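Local coordinates for protein NADP-dependent glyceraldehyde-3-phosphate dehydrogenase (Bacillus halodurans, PDB 3PRL) that probably oxidises glyceraldehyde 3-phosphate without phosphorylation, using NADP+ as the electron acceptor, as a member of the aldehyde dehydrogenase family, at residues D[374-377]-D[378-382]. Sequence-based numbering, arbitrary orientation.
Sequences DDVT and PAMRV
The thioether of M380 folds back toward the backbone N of T377, where its SD accepts a weak but nearly straight hydrogen bond from T377 N (3.1 Å, 170° at the hydrogen). The fold-back starts from a type I beta turn, T377-P378-A379-M380, closed by the bond from M380 N to T377 O (3.0 Å). P378 takes the second position of this turn, which lies in the connection from strand 367-374 to strand 391-397. With CG anti to its own carbonyl carbon (chi1 -46°) and the chain extended beyond it, the M380 side chain runs back past T377, crossing that side chain at a slant. T377 OG1, placed between its own backbone N and carbonyl carbon, lies 3.1 Å from both M380 CG and M380 CE. On the V376 side, M380 SD sits 3.6 Å from V376 CA and against V376 CG1, and that methyl in turn meets V382 CG1 at 4.0 Å, the two side chains crossing at about a right angle. N353, A355 and D349 also touch the M380 side chain, while A350 of helix 337-352 lies against V382. An alanine in place of M380 would probably leave T377 N without its sulfur acceptor and open a gap beside V376 CG1. The chemistry of the turn is mixed: one backbone bond closes it, while a buried sulfur both accepts a peptide N-H and packs against valine, implying a fold-back held jointly by polar and apolar contacts.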
# COMPACT_ATOMS: atom_id res chain seq x y z
N ASP D 374 -41.99 23.70 -3.75
CA ASP D 374 -41.90 23.65 -2.29
C ASP D 374 -42.98 22.73 -1.74
O ASP D 374 -43.87 22.30 -2.48
CB ASP D 374 -42.00 25.06 -1.68
CG ASP D 374 -41.39 25.15 -0.27
OD1 ASP D 374 -40.99 24.11 0.30
OD2 ASP D 374 -41.32 26.28 0.27
N ASP D 375 -42.87 22.40 -0.45
CA ASP D 375 -43.84 21.58 0.28
C ASP D 375 -44.07 20.22 -0.37
O ASP D 375 -45.17 19.65 -0.31
CB ASP D 375 -45.14 22.35 0.47
CG ASP D 375 -44.98 23.55 1.39
OD1 ASP D 375 -45.05 23.37 2.62
OD2 ASP D 375 -44.78 24.68 0.87
N VAL D 376 -43.00 19.70 -0.99
CA VAL D 376 -43.07 18.47 -1.78
C VAL D 376 -43.25 17.27 -0.87
O VAL D 376 -42.63 17.18 0.20
CB VAL D 376 -41.84 18.34 -2.73
CG1 VAL D 376 -41.78 16.95 -3.37
CG2 VAL D 376 -41.92 19.40 -3.81
N THR D 377 -44.12 16.37 -1.27
CA THR D 377 -44.51 15.26 -0.40
C THR D 377 -44.03 13.91 -0.94
O THR D 377 -43.81 13.75 -2.15
CB THR D 377 -46.05 15.26 -0.12
OG1 THR D 377 -46.77 15.10 -1.35
CG2 THR D 377 -46.49 16.55 0.57
N PRO D 378 -43.85 12.94 -0.03
CA PRO D 378 -43.52 11.57 -0.41
C PRO D 378 -44.53 10.92 -1.37
O PRO D 378 -44.22 9.89 -1.95
CB PRO D 378 -43.51 10.83 0.92
CG PRO D 378 -43.16 11.86 1.91
CD PRO D 378 -43.84 13.09 1.44
N ALA D 379 -45.72 11.51 -1.52
CA ALA D 379 -46.74 10.99 -2.47
C ALA D 379 -46.52 11.46 -3.92
O ALA D 379 -47.14 10.93 -4.86
CB ALA D 379 -48.17 11.35 -2.00
N MET D 380 -45.64 12.45 -4.09
CA MET D 380 -45.35 13.03 -5.41
C MET D 380 -44.18 12.30 -6.07
O MET D 380 -43.15 12.02 -5.42
CB MET D 380 -45.00 14.51 -5.27
CG MET D 380 -45.95 15.30 -4.38
SD MET D 380 -45.38 16.98 -4.05
CE MET D 380 -46.78 17.64 -3.14
N ARG D 381 -44.34 12.01 -7.36
CA ARG D 381 -43.34 11.28 -8.14
C ARG D 381 -41.97 11.96 -8.10
O ARG D 381 -40.95 11.27 -8.07
CB ARG D 381 -43.79 11.12 -9.59
CG ARG D 381 -45.03 10.24 -9.79
CD ARG D 381 -45.46 10.26 -11.25
NE ARG D 381 -44.35 9.94 -12.14
CZ ARG D 381 -44.36 10.13 -13.46
NH1 ARG D 381 -45.43 10.64 -14.05
NH2 ARG D 381 -43.29 9.80 -14.19
N VAL D 382 -41.98 13.29 -8.09
CA VAL D 382 -40.78 14.12 -8.21
C VAL D 382 -39.90 14.03 -6.96
O VAL D 382 -38.76 14.50 -6.96
CB VAL D 382 -41.13 15.62 -8.57
CG1 VAL D 382 -41.63 16.40 -7.33
CG2 VAL D 382 -39.94 16.34 -9.24